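Local coordinates for EGF family domain-containing protein (Toxoplasma gondii, PDB 4Z80) that binds a peptide of RON2L1 and, as an AMA-family protein, probably acts at the moving junction during host-cell invasion, at residues 141-145 and 218-222; 117-123 and 290-294. All blocks are in the same frame, centred on the assembly; numbering follows the deposited sequence.

Contact 1: 141-145 and 218-222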
ATOM      1  N   ALA A 141      23.236   1.047  10.472  1.00 16.35           N
ATOM      2  CA  ALA A 141      24.512   0.595   9.923  1.00 17.73           C
ATOM      3  C   ALA A 141      24.368  -0.493   8.865  1.00 14.32           C
ATOM      4  O   ALA A 141      25.192  -0.584   7.960  1.00 16.71           O
ATOM      5  CB  ALA A 141      25.409   0.103  11.046  1.00 16.77           C
ATOM      6  N   ALA A 142      23.327  -1.316   8.969  1.00 13.67           N
ATOM      7  CA  ALA A 142      23.150  -2.427   8.033  1.00 12.69           C
ATOM      8  C   ALA A 142      22.290  -2.069   6.818  1.00 12.88           C
ATOM      9  O   ALA A 142      22.155  -2.868   5.886  1.00 14.03           O
ATOM     10  CB  ALA A 142      22.536  -3.622   8.747  1.00 14.50           C
ATOM     11  N   GLU A 143      21.704  -0.874   6.831  1.00 13.68           N
ATOM     12  CA  GLU A 143      20.683  -0.509   5.848  1.00 15.09           C
ATOM     13  C   GLU A 143      21.272  -0.007   4.532  1.00 13.30           C
ATOM     14  O   GLU A 143      22.436   0.380   4.468  1.00 14.15           O
ATOM     15  CB  GLU A 143      19.752   0.547   6.460  1.00 14.51           C
ATOM     16  CG  GLU A 143      19.037   0.008   7.707  1.00 14.94           C
ATOM     17  CD  GLU A 143      18.175   1.029   8.423  1.00 15.83           C
ATOM     18  OE1 GLU A 143      18.316   2.242   8.154  1.00 15.54           O
ATOM     19  OE2 GLU A 143      17.354   0.610   9.265  1.00 14.44           O
ATOM     20  N   VAL A 144      20.470  -0.040   3.471  1.00 14.15           N
ATOM     21  CA  VAL A 144      20.914   0.507   2.196  1.00 12.47           C
ATOM     22  C   VAL A 144      21.343   1.959   2.391  1.00 15.96           C
ATOM     23  O   VAL A 144      20.799   2.668   3.241  1.00 15.35           O
ATOM     24  CB  VAL A 144      19.814   0.413   1.107  1.00 13.31           C
ATOM     25  CG1 VAL A 144      19.410  -1.036   0.875  1.00 15.19           C
ATOM     26  CG2 VAL A 144      18.602   1.252   1.470  1.00 16.87           C
ATOM     27  N   ALA A 145      22.328   2.395   1.612  1.00 13.64           N
ATOM     28  CA  ALA A 145      22.852   3.747   1.737  1.00 14.61           C
ATOM     29  C   ALA A 145      21.711   4.746   1.582  1.00 11.80           C
ATOM     30  O   ALA A 145      20.815   4.534   0.769  1.00 13.02           O
ATOM     31  CB  ALA A 145      23.931   4.006   0.693  1.00 15.46           C
ATOM     32  N   LYS A 218      17.196  -4.351  -3.595  1.00 13.72           N
ATOM     33  CA  LYS A 218      18.263  -3.854  -2.743  1.00 13.54           C
ATOM     34  C   LYS A 218      17.751  -3.642  -1.326  1.00 14.71           C
ATOM     35  O   LYS A 218      16.824  -2.857  -1.104  1.00 14.06           O
ATOM     36  CB  LYS A 218      18.835  -2.549  -3.310  1.00 16.97           C
ATOM     37  CG  LYS A 218      19.551  -2.739  -4.639  1.00 19.62           C
ATOM     38  CD  LYS A 218      19.823  -1.411  -5.339  1.00 25.07           C
ATOM     39  CE  LYS A 218      20.090  -1.606  -6.831  1.00 33.73           C
ATOM     40  NZ  LYS A 218      18.899  -2.157  -7.549  1.00 40.26           N
ATOM     41  N   GLY A 219      18.358  -4.336  -0.367  1.00 14.99           N
ATOM     42  CA  GLY A 219      17.894  -4.307   1.009  1.00 12.91           C
ATOM     43  C   GLY A 219      19.017  -4.369   2.027  1.00 15.51           C
ATOM     44  O   GLY A 219      20.200  -4.403   1.683  1.00 14.70           O
ATOM     45  N   TYR A 220      18.638  -4.374   3.295  1.00 12.87           N
ATOM     46  CA  TYR A 220      19.615  -4.313   4.366  1.00 13.07           C
ATOM     47  C   TYR A 220      20.349  -5.636   4.494  1.00 13.71           C
ATOM     48  O   TYR A 220      19.835  -6.685   4.117  1.00 14.80           O
ATOM     49  CB  TYR A 220      18.952  -3.914   5.691  1.00 14.59           C
ATOM     50  CG  TYR A 220      18.333  -5.004   6.556  1.00 14.17           C
ATOM     51  CD1 TYR A 220      17.091  -5.554   6.258  1.00 14.41           C
ATOM     52  CD2 TYR A 220      18.965  -5.414   7.724  1.00 14.91           C
ATOM     53  CE1 TYR A 220      16.518  -6.510   7.079  1.00 13.47           C
ATOM     54  CE2 TYR A 220      18.399  -6.366   8.549  1.00 14.75           C
ATOM     55  CZ  TYR A 220      17.180  -6.914   8.220  1.00 15.24           C
ATOM     56  OH  TYR A 220      16.619  -7.856   9.054  1.00 16.93           O
ATOM     57  N   ASP A 221      21.582  -5.542   4.981  1.00 13.99           N
ATOM     58  CA  ASP A 221      22.450  -6.696   5.184  1.00 14.14           C
ATOM     59  C   ASP A 221      22.097  -7.345   6.520  1.00 14.95           C
ATOM     60  O   ASP A 221      22.643  -6.988   7.560  1.00 16.64           O
ATOM     61  CB  ASP A 221      23.911  -6.246   5.134  1.00 16.58           C
ATOM     62  CG  ASP A 221      24.890  -7.389   5.317  1.00 16.58           C
ATOM     63  OD1 ASP A 221      24.446  -8.551   5.409  1.00 16.74           O
ATOM     64  OD2 ASP A 221      26.107  -7.110   5.351  1.00 17.95           O
ATOM     65  N   TYR A 222      21.160  -8.287   6.485  1.00 15.38           N
ATOM     66  CA  TYR A 222      20.655  -8.896   7.708  1.00 17.05           C
ATOM     67  C   TYR A 222      21.730  -9.763   8.345  1.00 17.90           C
ATOM     68  O   TYR A 222      21.777  -9.899   9.557  1.00 17.84           O
ATOM     69  CB  TYR A 222      19.396  -9.742   7.435  1.00 16.48           C
ATOM     70  CG  TYR A 222      19.703 -11.086   6.810  1.00 20.05           C
ATOM     71  CD1 TYR A 222      20.090 -12.168   7.598  1.00 21.45           C
ATOM     72  CD2 TYR A 222      19.624 -11.268   5.440  1.00 23.77           C
ATOM     73  CE1 TYR A 222      20.397 -13.387   7.030  1.00 23.41           C
ATOM     74  CE2 TYR A 222      19.922 -12.484   4.864  1.00 28.10           C
ATOM     75  CZ  TYR A 222      20.308 -13.540   5.663  1.00 29.49           C
ATOM     76  OH  TYR A 222      20.606 -14.754   5.089  1.00 42.28           O
TER
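Ala142, Val144 and Tyr220 bury the largest areas here, and backbone atoms are the main partners of all three. Ala142 contributes both its carbonyl and its methyl. Its carbonyl O accepts the amide of Asp221, N to O 2.9 Å with an N-H...O angle of 165°; the donor sits 22° out of the carbonyl plane, so the bond is straight at the hydrogen but tilted at the acceptor. Its methyl points at the other segment, CB lying 3.6 Å from Asp221 O and also reaching the rim of the Tyr220 ring, near the ring plane, 4.1 Å from CD2. Tyr220 itself touches mainly through its root: CB is 3.4 Å from Ala142 O and 3.8 Å from Glu143 CA, while chi1 of 86° puts CG between backbone N and carbonyl carbon and the phenol runs on away from 141-145 to bond Gly156 O. Val144 lays one branch against the peptide of Gly219, CG1 to Gly219 C 3.5 Å. Asp221, centre of an inverse gamma turn, is held beyond the contact by Asn235 N at OD2. Loop and strand end are thus joined by one backbone hydrogen bond and apolar packing: 141-145 belongs to the long connection between strands 101-104 and 160-161, and it meets strand 218-219, which pairs antiparallel with 238-239, just where that strand gives way to loop.

Contact 2: 117-123 and 290-294; sequences WKNEIHA and RLLGY
Arg290 reaches across to the carbonyl of Lys118 with its guanidinium edge turned to the oxygen. NH1 donates to Lys118 O at 2.8 Å, in the carbonyl plane and on a lone pair; NH2 adds a weak second bond to the same oxygen at 3.1 Å. With CG anti to the backbone N (chi1 -164°), that carbon lies at the edge of the Trp117 indole, 4.0 Å from CZ3; a bend at chi2 then swings CD and the guanidinium toward Lys118 O, leaving ring and guanidinium planes 43° apart. Glu120 is linked to Arg290 through a water, which donates to OE2 and accepts from NH2; the charged atoms themselves stay apart, and the other carboxylate oxygen is bonded to Tyr220. Leu292 crosses Trp117 at about a right angle, CD2 3.7 Å from CE3. At the far end Ile121 sets a methyl over one face of the Tyr294 ring: CG2 is 3.9 Å from the centroid and 24° off the normal, a CH-pi contact offset toward the rim. Tyr294 OH bonds Glu149 OE2. Residues 290-294 fall in the part of the chain matching the apical membrane antigen 1 family (PAN clan). Strand 289-291 borders a four-stranded antiparallel sheet, and segment 117-123, which leaves a 3-10 turn, lies along it and its continuation; Trp117 and Leu292 both touch Met281 on the adjacent strand 280-283 and also reach strand 329-332.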
ATOM      1  N   TRP A 117      11.189   3.288  -5.534  1.00 11.11           N
ATOM      2  CA  TRP A 117      10.483   2.849  -4.330  1.00  9.79           C
ATOM      3  C   TRP A 117      10.817   1.410  -3.938  1.00  9.21           C
ATOM      4  O   TRP A 117      10.671   1.044  -2.777  1.00 10.41           O
ATOM      5  CB  TRP A 117       8.961   2.992  -4.507  1.00 10.56           C
ATOM      6  CG  TRP A 117       8.353   2.030  -5.489  1.00 10.15           C
ATOM      7  CD1 TRP A 117       8.130   2.247  -6.812  1.00 10.62           C
ATOM      8  CD2 TRP A 117       7.906   0.690  -5.219  1.00 10.66           C
ATOM      9  NE1 TRP A 117       7.569   1.128  -7.390  1.00 13.20           N
ATOM     10  CE2 TRP A 117       7.419   0.161  -6.429  1.00 11.84           C
ATOM     11  CE3 TRP A 117       7.857  -0.099  -4.069  1.00 12.97           C
ATOM     12  CZ2 TRP A 117       6.898  -1.133  -6.525  1.00 14.48           C
ATOM     13  CZ3 TRP A 117       7.340  -1.388  -4.168  1.00 14.08           C
ATOM     14  CH2 TRP A 117       6.869  -1.886  -5.383  1.00 14.38           C
ATOM     15  N   LYS A 118      11.276   0.611  -4.894  1.00 10.71           N
ATOM     16  CA  LYS A 118      11.535  -0.805  -4.632  1.00 12.16           C
ATOM     17  C   LYS A 118      12.731  -1.047  -3.728  1.00 12.15           C
ATOM     18  O   LYS A 118      12.845  -2.124  -3.137  1.00 12.76           O
ATOM     19  CB  LYS A 118      11.733  -1.555  -5.947  1.00 12.74           C
ATOM     20  CG  LYS A 118      10.482  -1.609  -6.777  1.00 14.17           C
ATOM     21  CD  LYS A 118      10.705  -2.401  -8.048  1.00 17.95           C
ATOM     22  CE  LYS A 118       9.470  -2.388  -8.921  1.00 28.53           C
ATOM     23  NZ  LYS A 118       9.712  -3.090 -10.207  1.00 33.73           N
ATOM     24  N   ASN A 119      13.641  -0.084  -3.636  1.00 11.54           N
ATOM     25  CA  ASN A 119      14.747  -0.203  -2.684  1.00 12.31           C
ATOM     26  C   ASN A 119      14.211  -0.101  -1.264  1.00 11.46           C
ATOM     27  O   ASN A 119      13.200   0.563  -1.025  1.00 11.13           O
ATOM     28  CB  ASN A 119      15.801   0.877  -2.903  1.00 11.62           C
ATOM     29  CG  ASN A 119      16.447   0.814  -4.271  1.00 13.38           C
ATOM     30  OD1 ASN A 119      16.177  -0.080  -5.075  1.00 14.33           O
ATOM     31  ND2 ASN A 119      17.310   1.791  -4.548  1.00 14.63           N
ATOM     32  N   GLU A 120      14.870  -0.750  -0.310  1.00 12.70           N
ATOM     33  CA  GLU A 120      14.420  -0.664   1.067  1.00 11.05           C
ATOM     34  C   GLU A 120      14.600   0.729   1.656  1.00 11.71           C
ATOM     35  O   GLU A 120      15.396   1.541   1.172  1.00 12.50           O
ATOM     36  CB  GLU A 120      15.155  -1.676   1.944  1.00 14.16           C
ATOM     37  CG  GLU A 120      14.645  -3.091   1.787  1.00 12.49           C
ATOM     38  CD  GLU A 120      15.247  -4.045   2.801  1.00 12.54           C
ATOM     39  OE1 GLU A 120      16.001  -3.589   3.681  1.00 12.78           O
ATOM     40  OE2 GLU A 120      14.961  -5.251   2.707  1.00 14.25           O
ATOM     41  N   ILE A 121      13.856   0.984   2.724  1.00 11.18           N
ATOM     42  CA  ILE A 121      13.999   2.206   3.503  1.00 11.39           C
ATOM     43  C   ILE A 121      15.294   2.238   4.302  1.00 13.55           C
ATOM     44  O   ILE A 121      15.962   1.211   4.487  1.00 13.31           O
ATOM     45  CB  ILE A 121      12.799   2.389   4.475  1.00 11.76           C
ATOM     46  CG1 ILE A 121      12.773   1.276   5.544  1.00 12.10           C
ATOM     47  CG2 ILE A 121      11.495   2.421   3.690  1.00 12.99           C
ATOM     48  CD1 ILE A 121      11.670   1.437   6.597  1.00 13.49           C
ATOM     49  N   HIS A 122      15.637   3.434   4.771  1.00 14.88           N
ATOM     50  CA  HIS A 122      16.740   3.646   5.695  1.00 13.51           C
ATOM     51  C   HIS A 122      16.192   4.425   6.891  1.00 13.53           C
ATOM     52  O   HIS A 122      16.444   5.622   7.029  1.00 16.48           O
ATOM     53  CB  HIS A 122      17.891   4.404   5.027  1.00 15.75           C
ATOM     54  CG  HIS A 122      19.116   4.515   5.882  1.00 12.85           C
ATOM     55  ND1 HIS A 122      20.313   3.927   5.538  1.00 16.53           N
ATOM     56  CD2 HIS A 122      19.323   5.110   7.082  1.00 16.67           C
ATOM     57  CE1 HIS A 122      21.209   4.167   6.481  1.00 16.51           C
ATOM     58  NE2 HIS A 122      20.632   4.878   7.433  1.00 16.22           N
ATOM     59  N   ALA A 123      15.427   3.753   7.746  1.00 13.36           N
ATOM     60  CA  ALA A 123      14.800   4.435   8.876  1.00 12.15           C
ATOM     61  C   ALA A 123      15.632   4.363  10.161  1.00 15.12           C
ATOM     62  O   ALA A 123      15.136   4.700  11.235  1.00 16.84           O
ATOM     63  CB  ALA A 123      13.403   3.864   9.124  1.00 14.03           C
ATOM     64  N   ARG A 290       4.516  -6.265  -2.022  1.00 12.79           N
ATOM     65  CA  ARG A 290       5.659  -5.643  -1.352  1.00 12.33           C
ATOM     66  C   ARG A 290       5.168  -4.634  -0.321  1.00 12.77           C
ATOM     67  O   ARG A 290       4.484  -3.678  -0.667  1.00 13.42           O
ATOM     68  CB  ARG A 290       6.571  -4.958  -2.367  1.00 11.86           C
ATOM     69  CG  ARG A 290       7.943  -4.630  -1.825  1.00 13.23           C
ATOM     70  CD  ARG A 290       8.883  -5.830  -1.985  1.00 13.41           C
ATOM     71  NE  ARG A 290      10.185  -5.579  -1.376  1.00 12.50           N
ATOM     72  CZ  ARG A 290      11.103  -4.766  -1.891  1.00 12.84           C
ATOM     73  NH1 ARG A 290      10.851  -4.118  -3.021  1.00 12.14           N
ATOM     74  NH2 ARG A 290      12.261  -4.591  -1.276  1.00 12.16           N
ATOM     75  N   LEU A 291       5.502  -4.862   0.944  1.00 11.32           N
ATOM     76  CA  LEU A 291       5.163  -3.930   2.012  1.00 10.93           C
ATOM     77  C   LEU A 291       6.019  -2.678   1.891  1.00 12.57           C
ATOM     78  O   LEU A 291       7.201  -2.771   1.562  1.00 11.33           O
ATOM     79  CB  LEU A 291       5.374  -4.576   3.380  1.00 11.89           C
ATOM     80  CG  LEU A 291       4.565  -5.847   3.652  1.00 12.00           C
ATOM     81  CD1 LEU A 291       4.951  -6.405   5.007  1.00 14.66           C
ATOM     82  CD2 LEU A 291       3.071  -5.612   3.578  1.00 15.53           C
ATOM     83  N   LEU A 292       5.407  -1.519   2.135  1.00 11.31           N
ATOM     84  CA  LEU A 292       6.122  -0.246   2.183  1.00 12.84           C
ATOM     85  C   LEU A 292       6.370   0.125   3.637  1.00 12.62           C
ATOM     86  O   LEU A 292       5.521  -0.094   4.506  1.00 13.47           O
ATOM     87  CB  LEU A 292       5.340   0.857   1.483  1.00 12.05           C
ATOM     88  CG  LEU A 292       4.959   0.602   0.024  1.00 10.67           C
ATOM     89  CD1 LEU A 292       4.117   1.760  -0.506  1.00 12.96           C
ATOM     90  CD2 LEU A 292       6.185   0.401  -0.842  1.00 14.70           C
ATOM     91  N   GLY A 293       7.530   0.713   3.909  1.00 11.19           N
ATOM     92  CA  GLY A 293       7.900   1.043   5.272  1.00 11.64           C
ATOM     93  C   GLY A 293       7.379   2.387   5.751  1.00 11.70           C
ATOM     94  O   GLY A 293       7.405   2.686   6.939  1.00 11.88           O
ATOM     95  N   TYR A 294       6.893   3.188   4.810  1.00 11.50           N
ATOM     96  CA  TYR A 294       6.457   4.555   5.084  1.00 11.64           C
ATOM     97  C   TYR A 294       5.012   4.781   4.656  1.00  9.79           C
ATOM     98  O   TYR A 294       4.581   4.291   3.601  1.00 11.40           O
ATOM     99  CB  TYR A 294       7.349   5.553   4.349  1.00 11.11           C
ATOM    100  CG  TYR A 294       8.797   5.633   4.785  1.00 10.30           C
ATOM    101  CD1 TYR A 294       9.156   5.559   6.124  1.00 11.74           C
ATOM    102  CD2 TYR A 294       9.803   5.817   3.848  1.00 11.75           C
ATOM    103  CE1 TYR A 294      10.488   5.664   6.518  1.00 14.18           C
ATOM    104  CE2 TYR A 294      11.134   5.933   4.226  1.00 12.37           C
ATOM    105  CZ  TYR A 294      11.469   5.853   5.563  1.00 12.77           C
ATOM    106  OH  TYR A 294      12.802   5.961   5.950  1.00 13.60           O
TER
HETATM  107  O   HOH W   1      12.586  -5.733   1.426  1.00 13.69           O

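How the contacts relate
The centres of contacts 1 and 2 lie about 11 Å apart, on the same side of the chain's centre, with contact 2 the more central. Along the chain the order is 117-123, 141-145, 218-222, 290-294, so the shorter closure falls within the longer one. Both draw their first segment from the connection between strands 101-104 and 160-161, while their second segments come from different sheets. They also touch directly: His122 ND1 is 2.7 Å from Val144 O, and Glu120 OE1 is 2.8 Å from Tyr220 N, both probable hydrogen bonds. Segment 117-123 thus meets 290-294 on one hand and residues 143-144 and 219-220 on the other, connecting the two contacts directly.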